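Side-chain contacts in THB11 (PDB 6TD7), which binds heme as the truncated-hemoglobin domain of a longer protein, probably carrying oxygen at the iron, and has been linked to nitrite reduction: residues K26-F31 and A55-F60; L97-F102 and R121-Y126. One frame throughout, in Å; residues are numbered along the deposited sequence. Where two conformers were deposited one is given.

Interaction 1: K26-F31 and A55-F60; sequences KVVELF and AKQSMF. With HEM (protoporphyrin IX containing Fe), chain B.
The amide of Gln-57 meets Val-28 and Phe-31 with different atoms. Its OE1 lies 3.7 Å from Val-28 CG1, a van der Waals approach in which the two side chains pass alongside each other with opposite headings. Its NE2 reaches Phe-31 CE2 at 3.6 Å, coming to the ring obliquely with amide and ring planes only 20° apart. With CG anti to the backbone N (chi1 -168°) and the chain extended beyond it, Gln-57 can carry its amide across the gap between helices whose nearest CA atoms, of Val-28 and Ser-58, are 9.2 Å apart. Gln-57 also touches the bound cyanide, so Val-28 and Phe-31 act as a second shell behind a residue of the distal ligand pocket.

On the heme side, Gln-57 CG lies 4.1 Å from the methyl carbon CMD. One turn on, Phe-60 packs on the porphyrin rim: its CB is 3.3 Å from CMD, while its ring comes unusually close to the vinyl carbon CBC, at a spacing whose exact value is doubtful. Lys-56 brings its CE to 3.4 Å from propionate oxygen O2D.

Helix 50-64 is kinked here, where the backbone N atoms of Met-59 and Phe-60 do not pair with the preceding turn. Helix 21-36 packs against it, Val-28 also touching Arg-54 and Val-61, while Val-27 and Phe-31 turn to Phe-102 of helix 92-108.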
loop_
_atom_site.group_PDB
_atom_site.type_symbol
_atom_site.label_atom_id
_atom_site.label_comp_id
_atom_site.label_asym_id
_atom_site.label_seq_id
_atom_site.Cartn_x
_atom_site.Cartn_y
_atom_site.Cartn_z
ATOM N N LYS A 26 -6.212 10.238 -5.908
ATOM C CA LYS A 26 -4.990 11.024 -6.049
ATOM C C LYS A 26 -3.909 10.577 -5.072
ATOM O O LYS A 26 -2.718 10.640 -5.403
ATOM C CB LYS A 26 -5.329 12.506 -5.881
ATOM C CG LYS A 26 -6.145 13.035 -7.054
ATOM C CD LYS A 26 -6.705 14.426 -6.854
ATOM C CE LYS A 26 -7.427 14.868 -8.134
ATOM N NZ LYS A 26 -8.390 15.990 -7.941
ATOM N N VAL A 27 -4.291 10.112 -3.881
ATOM C CA VAL A 27 -3.316 9.537 -2.954
ATOM C C VAL A 27 -2.622 8.339 -3.595
ATOM O O VAL A 27 -1.388 8.242 -3.599
ATOM C CB VAL A 27 -4.002 9.140 -1.634
ATOM C CG1 VAL A 27 -3.091 8.244 -0.803
ATOM C CG2 VAL A 27 -4.401 10.374 -0.836
ATOM N N VAL A 28 -3.405 7.402 -4.137
ATOM C CA VAL A 28 -2.824 6.198 -4.725
ATOM C C VAL A 28 -1.942 6.552 -5.915
ATOM O O VAL A 28 -0.870 5.967 -6.109
ATOM C CB VAL A 28 -3.931 5.208 -5.134
ATOM C CG1 VAL A 28 -3.318 3.966 -5.792
ATOM C CG2 VAL A 28 -4.760 4.824 -3.934
ATOM N N GLU A 29 -2.375 7.508 -6.739
ATOM C CA GLU A 29 -1.580 7.858 -7.914
ATOM C C GLU A 29 -0.263 8.507 -7.510
ATOM O O GLU A 29 0.782 8.235 -8.112
ATOM C CB GLU A 29 -2.383 8.772 -8.840
ATOM C CG GLU A 29 -3.502 8.042 -9.572
ATOM C CD GLU A 29 -4.467 8.971 -10.286
ATOM O OE1 GLU A 29 -4.412 10.198 -10.060
ATOM O OE2 GLU A 29 -5.291 8.464 -11.076
ATOM N N LEU A 30 -0.293 9.364 -6.489
ATOM C CA LEU A 30 0.944 9.959 -5.990
ATOM C C LEU A 30 1.831 8.905 -5.338
ATOM O O LEU A 30 3.053 8.906 -5.534
ATOM C CB LEU A 30 0.585 11.069 -5.008
ATOM C CG LEU A 30 1.669 11.926 -4.371
ATOM C CD1 LEU A 30 2.623 12.466 -5.417
ATOM C CD2 LEU A 30 0.980 13.055 -3.604
ATOM N N PHE A 31 1.232 8.010 -4.553
ATOM C CA PHE A 31 1.959 6.862 -4.012
ATOM C C PHE A 31 2.736 6.142 -5.105
ATOM O O PHE A 31 3.942 5.902 -4.968
ATOM C CB PHE A 31 0.963 5.923 -3.320
ATOM C CG PHE A 31 1.512 4.555 -3.003
ATOM C CD1 PHE A 31 2.435 4.374 -1.987
ATOM C CD2 PHE A 31 1.073 3.443 -3.709
ATOM C CE1 PHE A 31 2.929 3.108 -1.692
ATOM C CE2 PHE A 31 1.560 2.175 -3.420
ATOM C CZ PHE A 31 2.487 2.005 -2.413
ATOM N N ALA A 55 -4.517 -1.473 -10.461
ATOM C CA ALA A 55 -5.740 -2.262 -10.573
ATOM C C ALA A 55 -5.729 -3.424 -9.587
ATOM O O ALA A 55 -6.712 -3.660 -8.876
ATOM C CB ALA A 55 -5.906 -2.770 -12.005
ATOM N N LYS A 56 -4.613 -4.159 -9.528
ATOM C CA LYS A 56 -4.530 -5.318 -8.645
ATOM C C LYS A 56 -4.634 -4.923 -7.175
ATOM O O LYS A 56 -5.149 -5.697 -6.360
ATOM C CB LYS A 56 -3.218 -6.071 -8.880
ATOM C CG LYS A 56 -3.116 -6.816 -10.210
ATOM C CD LYS A 56 -4.362 -7.648 -10.520
ATOM C CE LYS A 56 -4.767 -8.573 -9.369
ATOM N NZ LYS A 56 -6.140 -9.132 -9.567
ATOM N N GLN A 57 -4.124 -3.738 -6.818
ATOM C CA GLN A 57 -4.117 -3.235 -5.448
ATOM C C GLN A 57 -5.449 -2.616 -5.043
ATOM O O GLN A 57 -5.641 -2.319 -3.858
ATOM C CB GLN A 57 -2.993 -2.190 -5.302
ATOM C CG GLN A 57 -2.654 -1.761 -3.874
ATOM C CD GLN A 57 -2.118 -0.330 -3.777
ATOM O OE1 GLN A 57 -2.625 0.589 -4.424
ATOM N NE2 GLN A 57 -1.096 -0.143 -2.953
ATOM N N SER A 58 -6.383 -2.472 -5.989
ATOM C CA SER A 58 -7.575 -1.662 -5.746
ATOM C C SER A 58 -8.454 -2.259 -4.653
ATOM O O SER A 58 -9.008 -1.523 -3.830
ATOM C CB SER A 58 -8.371 -1.498 -7.041
ATOM O OG SER A 58 -7.781 -0.529 -7.890
ATOM N N MET A 59 -8.610 -3.582 -4.630
ATOM C CA MET A 59 -9.469 -4.173 -3.607
ATOM C C MET A 59 -8.941 -3.860 -2.213
ATOM O O MET A 59 -9.715 -3.556 -1.296
ATOM C CB MET A 59 -9.581 -5.682 -3.806
ATOM C CG MET A 59 -10.354 -6.371 -2.699
ATOM S SD MET A 59 -10.508 -8.149 -2.940
ATOM C CE MET A 59 -11.380 -8.198 -4.503
ATOM N N PHE A 60 -7.619 -3.933 -2.038
ATOM C CA PHE A 60 -7.011 -3.599 -0.755
ATOM C C PHE A 60 -7.244 -2.137 -0.389
ATOM O O PHE A 60 -7.556 -1.821 0.765
ATOM C CB PHE A 60 -5.509 -3.913 -0.799
ATOM C CG PHE A 60 -4.800 -3.633 0.490
ATOM C CD1 PHE A 60 -4.822 -4.556 1.521
ATOM C CD2 PHE A 60 -4.125 -2.442 0.678
ATOM C CE1 PHE A 60 -4.187 -4.295 2.712
ATOM C CE2 PHE A 60 -3.496 -2.172 1.865
ATOM C CZ PHE A 60 -3.526 -3.103 2.888
HETATM C CHA HEM B . 0.765 -6.547 -5.329
HETATM C CHB HEM B . 5.302 -4.752 -5.383
HETATM C CHC HEM B . 4.431 -2.031 -1.454
HETATM C CHD HEM B . 0.027 -4.169 -1.106
HETATM C C1A HEM B . 2.064 -6.282 -5.725
HETATM C C2A HEM B . 2.757 -6.756 -6.914
HETATM C C3A HEM B . 3.993 -6.247 -6.901
HETATM C C4A HEM B . 4.148 -5.435 -5.720
HETATM C CMA HEM B . 5.092 -6.465 -7.962
HETATM C CAA HEM B . 2.201 -7.664 -8.037
HETATM C CBA HEM B . 1.659 -8.979 -7.505
HETATM C CGA HEM B . 0.907 -9.686 -8.609
HETATM O O1A HEM B . 0.672 -10.913 -8.462
HETATM O O2A HEM B . 0.542 -9.036 -9.625
HETATM C C1B HEM B . 5.440 -3.825 -4.370
HETATM C C2B HEM B . 6.593 -2.976 -4.152
HETATM C C3B HEM B . 6.370 -2.229 -3.067
HETATM C C4B HEM B . 5.058 -2.568 -2.554
HETATM C CMB HEM B . 7.868 -2.954 -5.022
HETATM C CAB HEM B . 7.355 -1.184 -2.494
HETATM C CBB HEM B . 7.223 -0.687 -1.263
HETATM C C1C HEM B . 3.156 -2.378 -1.059
HETATM C C2C HEM B . 2.466 -1.766 0.043
HETATM C C3C HEM B . 1.274 -2.346 0.165
HETATM C C4C HEM B . 1.123 -3.345 -0.882
HETATM C CMC HEM B . 3.042 -0.655 0.949
HETATM C CAC HEM B . 0.251 -1.953 1.244
HETATM C CBC HEM B . -0.516 -2.893 1.794
HETATM C C1D HEM B . -0.186 -4.915 -2.255
HETATM C C2D HEM B . -1.446 -5.484 -2.685
HETATM C C3D HEM B . -1.238 -6.140 -3.835
HETATM C C4D HEM B . 0.155 -6.005 -4.204
HETATM C CMD HEM B . -2.779 -5.348 -1.920
HETATM C CAD HEM B . -2.290 -6.872 -4.685
HETATM C CBD HEM B . -2.558 -8.296 -4.238
HETATM C CGD HEM B . -3.709 -8.720 -5.109
HETATM O O1D HEM B . -4.875 -8.662 -4.636
HETATM O O2D HEM B . -3.457 -9.079 -6.288
HETATM N NA HEM B . 2.952 -5.480 -5.024
HETATM N NB HEM B . 4.518 -3.545 -3.377
HETATM N NC HEM B . 2.305 -3.334 -1.614
HETATM N ND HEM B . 0.762 -5.255 -3.208
HETATM FE FE HEM B . 2.582 -4.403 -3.309
#

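Interaction 2: L97-F102 and R121-Y126; sequences LGMKYF and RRMLPY. With HEM (protoporphyrin IX containing Fe), chain B.
Met-123 reaches between Met-99, Phe-102 and the heme, and the atoms beyond its CB meet these neighbours in turn. CG leaves CB anti to the backbone N (chi1 -172°), which sends the side chain toward helix 92-108, and it passes beside the heme vinyl carbons CAC and CBC. SD comes next: Met-123 SD is 3.6 Å from Met-99 CG, where the two methionines run by one another with opposite headings. On the heme side, Met-123 SD lies 3.9 Å from HEM CAC. A bend at the last torsion (chi3 -59°) then lays CE over one face of the Phe-102 ring, 3.8 Å from its centroid and 14° off the normal, shifted toward CD1. This is a CH-pi contact. The sulfur stands farther off above the same ring, as a more distant Met-aromatic contact.

Nearby, Met-99 SD passes loosely by Leu-124 CA at 4.4 Å. Having no side chain, Gly-98 lets the other vinyl group come close, its CA lying 3.4 Å from CBB.

Between the two segments the contact rests on dispersion, sulfur polarisability and the weak attraction of a methyl group for a pi face, giving the vinyl side of the heme pocket an apolar, polarisable wall.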
loop_
_atom_site.group_PDB
_atom_site.type_symbol
_atom_site.label_atom_id
_atom_site.label_comp_id
_atom_site.label_asym_id
_atom_site.label_seq_id
_atom_site.Cartn_x
_atom_site.Cartn_y
_atom_site.Cartn_z
ATOM N N LEU A 97 9.794 1.802 3.085
ATOM C CA LEU A 97 9.832 2.922 2.149
ATOM C C LEU A 97 8.483 3.103 1.464
ATOM O O LEU A 97 8.000 4.232 1.313
ATOM C CB LEU A 97 10.947 2.684 1.136
ATOM C CG LEU A 97 11.501 3.823 0.287
ATOM C CD1 LEU A 97 11.685 5.106 1.077
ATOM C CD2 LEU A 97 12.828 3.357 -0.298
ATOM N N GLY A 98 7.859 2.002 1.044
ATOM C CA GLY A 98 6.519 2.092 0.494
ATOM C C GLY A 98 5.538 2.738 1.452
ATOM O O GLY A 98 4.719 3.568 1.052
ATOM N N MET A 99 5.598 2.365 2.733
ATOM C CA MET A 99 4.680 2.958 3.703
ATOM C C MET A 99 4.982 4.438 3.919
ATOM O O MET A 99 4.060 5.248 4.069
ATOM C CB MET A 99 4.726 2.177 5.018
ATOM C CG MET A 99 3.729 1.011 5.020
ATOM S SD MET A 99 3.741 -0.051 6.485
ATOM C CE MET A 99 5.497 -0.268 6.764
ATOM N N LYS A 100 6.265 4.814 3.927
ATOM C CA LYS A 100 6.625 6.227 3.971
ATOM C C LYS A 100 5.976 6.986 2.820
ATOM O O LYS A 100 5.405 8.066 3.011
ATOM C CB LYS A 100 8.150 6.376 3.928
ATOM C CG LYS A 100 8.677 7.817 3.947
ATOM C CD LYS A 100 9.661 8.084 2.799
ATOM C CE LYS A 100 10.871 8.897 3.252
ATOM N NZ LYS A 100 11.076 10.113 2.419
ATOM N N TYR A 101 6.042 6.424 1.610
ATOM C CA TYR A 101 5.523 7.117 0.437
ATOM C C TYR A 101 4.000 7.206 0.451
ATOM O O TYR A 101 3.436 8.199 -0.025
ATOM C CB TYR A 101 5.997 6.413 -0.830
ATOM C CG TYR A 101 7.452 6.643 -1.148
ATOM C CD1 TYR A 101 8.035 7.887 -0.956
ATOM C CD2 TYR A 101 8.243 5.618 -1.644
ATOM C CE1 TYR A 101 9.360 8.103 -1.252
ATOM C CE2 TYR A 101 9.571 5.826 -1.943
ATOM C CZ TYR A 101 10.125 7.070 -1.744
ATOM O OH TYR A 101 11.449 7.290 -2.035
ATOM N N PHE A 102 3.319 6.190 0.974
ATOM C CA PHE A 102 1.867 6.280 1.088
ATOM C C PHE A 102 1.484 7.370 2.076
ATOM O O PHE A 102 0.548 8.143 1.835
ATOM C CB PHE A 102 1.289 4.935 1.515
ATOM C CG PHE A 102 -0.181 4.811 1.276
ATOM C CD1 PHE A 102 -1.088 5.253 2.222
ATOM C CD2 PHE A 102 -0.657 4.254 0.099
ATOM C CE1 PHE A 102 -2.439 5.142 2.001
ATOM C CE2 PHE A 102 -2.009 4.135 -0.126
ATOM C CZ PHE A 102 -2.902 4.583 0.826
ATOM N N ARG A 121 -2.054 2.620 10.653
ATOM C CA ARG A 121 -2.191 1.531 11.617
ATOM C C ARG A 121 -2.931 0.343 11.013
ATOM O O ARG A 121 -2.641 -0.808 11.357
ATOM C CB ARG A 121 -2.902 2.012 12.882
ATOM C CG ARG A 121 -1.964 2.653 13.897
ATOM C CD ARG A 121 -2.651 2.944 15.238
ATOM N NE ARG A 121 -3.784 3.846 15.072
ATOM C CZ ARG A 121 -3.702 5.174 15.079
ATOM N NH1 ARG A 121 -2.535 5.783 15.251
ATOM N NH2 ARG A 121 -4.800 5.893 14.904
ATOM N N ARG A 122 -3.880 0.598 10.110
ATOM C CA ARG A 122 -4.569 -0.493 9.437
ATOM C C ARG A 122 -3.647 -1.232 8.476
ATOM O O ARG A 122 -3.816 -2.437 8.253
ATOM C CB ARG A 122 -5.769 0.047 8.667
ATOM C CG ARG A 122 -7.087 -0.128 9.362
ATOM C CD ARG A 122 -8.226 0.100 8.388
ATOM N NE ARG A 122 -9.211 -0.970 8.479
ATOM C CZ ARG A 122 -10.404 -0.938 7.901
ATOM N NH1 ARG A 122 -10.771 0.119 7.184
ATOM N NH2 ARG A 122 -11.230 -1.965 8.052
ATOM N N MET A 123 -2.674 -0.522 7.911
ATOM C CA MET A 123 -1.774 -1.099 6.925
ATOM C C MET A 123 -0.606 -1.826 7.573
ATOM O O MET A 123 -0.044 -2.747 6.971
ATOM C CB MET A 123 -1.244 0.007 6.014
ATOM C CG MET A 123 -0.449 -0.496 4.834
ATOM S SD MET A 123 0.267 0.855 3.886
ATOM C CE MET A 123 -1.199 1.765 3.407
ATOM N N LEU A 124 -0.233 -1.425 8.787
ATOM C CA LEU A 124 0.976 -1.961 9.400
ATOM C C LEU A 124 0.981 -3.479 9.500
ATOM O O LEU A 124 2.022 -4.085 9.198
ATOM C CB LEU A 124 1.172 -1.337 10.787
ATOM C CG LEU A 124 2.327 -1.912 11.607
ATOM C CD1 LEU A 124 3.629 -1.855 10.826
ATOM C CD2 LEU A 124 2.456 -1.157 12.924
ATOM N N PRO A 125 -0.097 -4.148 9.909
ATOM C CA PRO A 125 -0.050 -5.614 10.000
ATOM C C PRO A 125 0.394 -6.292 8.708
ATOM O O PRO A 125 0.898 -7.421 8.746
ATOM C CB PRO A 125 -1.496 -5.985 10.365
ATOM C CG PRO A 125 -2.049 -4.754 11.029
ATOM C CD PRO A 125 -1.408 -3.602 10.312
ATOM N N TYR A 126 0.236 -5.632 7.564
ATOM C CA TYR A 126 0.534 -6.297 6.298
ATOM C C TYR A 126 2.016 -6.323 5.990
ATOM O O TYR A 126 2.422 -7.052 5.078
ATOM C CB TYR A 126 -0.295 -5.654 5.187
ATOM C CG TYR A 126 -1.698 -6.126 5.403
ATOM C CD1 TYR A 126 -2.101 -7.361 4.929
ATOM C CD2 TYR A 126 -2.577 -5.402 6.194
ATOM C CE1 TYR A 126 -3.359 -7.836 5.182
ATOM C CE2 TYR A 126 -3.842 -5.871 6.453
ATOM C CZ TYR A 126 -4.226 -7.090 5.943
ATOM O OH TYR A 126 -5.481 -7.579 6.191
HETATM C CHA HEM B . 0.765 -6.547 -5.329
HETATM C CHB HEM B . 5.302 -4.752 -5.383
HETATM C CHC HEM B . 4.431 -2.031 -1.454
HETATM C CHD HEM B . 0.027 -4.169 -1.106
HETATM C C1A HEM B . 2.064 -6.282 -5.725
HETATM C C2A HEM B . 2.757 -6.756 -6.914
HETATM C C3A HEM B . 3.993 -6.247 -6.901
HETATM C C4A HEM B . 4.148 -5.435 -5.720
HETATM C CMA HEM B . 5.092 -6.465 -7.962
HETATM C CAA HEM B . 2.201 -7.664 -8.037
HETATM C CBA HEM B . 1.659 -8.979 -7.505
HETATM C CGA HEM B . 0.907 -9.686 -8.609
HETATM O O1A HEM B . 0.672 -10.913 -8.462
HETATM O O2A HEM B . 0.542 -9.036 -9.625
HETATM C C1B HEM B . 5.440 -3.825 -4.370
HETATM C C2B HEM B . 6.593 -2.976 -4.152
HETATM C C3B HEM B . 6.370 -2.229 -3.067
HETATM C C4B HEM B . 5.058 -2.568 -2.554
HETATM C CMB HEM B . 7.868 -2.954 -5.022
HETATM C CAB HEM B . 7.355 -1.184 -2.494
HETATM C CBB HEM B . 7.223 -0.687 -1.263
HETATM C C1C HEM B . 3.156 -2.378 -1.059
HETATM C C2C HEM B . 2.466 -1.766 0.043
HETATM C C3C HEM B . 1.274 -2.346 0.165
HETATM C C4C HEM B . 1.123 -3.345 -0.882
HETATM C CMC HEM B . 3.042 -0.655 0.949
HETATM C CAC HEM B . 0.251 -1.953 1.244
HETATM C CBC HEM B . -0.516 -2.893 1.794
HETATM C C1D HEM B . -0.186 -4.915 -2.255
HETATM C C2D HEM B . -1.446 -5.484 -2.685
HETATM C C3D HEM B . -1.238 -6.140 -3.835
HETATM C C4D HEM B . 0.155 -6.005 -4.204
HETATM C CMD HEM B . -2.779 -5.348 -1.920
HETATM C CAD HEM B . -2.290 -6.872 -4.685
HETATM C CBD HEM B . -2.558 -8.296 -4.238
HETATM C CGD HEM B . -3.709 -8.720 -5.109
HETATM O O1D HEM B . -4.875 -8.662 -4.636
HETATM O O2D HEM B . -3.457 -9.079 -6.288
HETATM N NA HEM B . 2.952 -5.480 -5.024
HETATM N NB HEM B . 4.518 -3.545 -3.377
HETATM N NC HEM B . 2.305 -3.334 -1.614
HETATM N ND HEM B . 0.762 -5.255 -3.208
HETATM FE FE HEM B . 2.582 -4.403 -3.309
#

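How the interactions relate
Interaction 1 closes along the chain before interaction 2 opens, and their centres lie 13 Å apart within one globin domain. The first joins helices 21-36 and 50-64; the second joins helix 92-108 to the junction of helices 113-123 and 125-131. These are the two helix pairs of the two-on-two fold of truncated hemoglobins. The pairs touch directly: Phe-31 CE1 lies 3.3 Å from Gly-98 O, and Phe-60 meets Tyr-126 with its ring edge-to-face. Both also reach the heme, Phe-60 and Met-123 sharing the vinyl group that ends in CBC. Interaction 1 thus lies beside the cyanide site and interaction 2 at the apolar vinyl edge of the same cofactor.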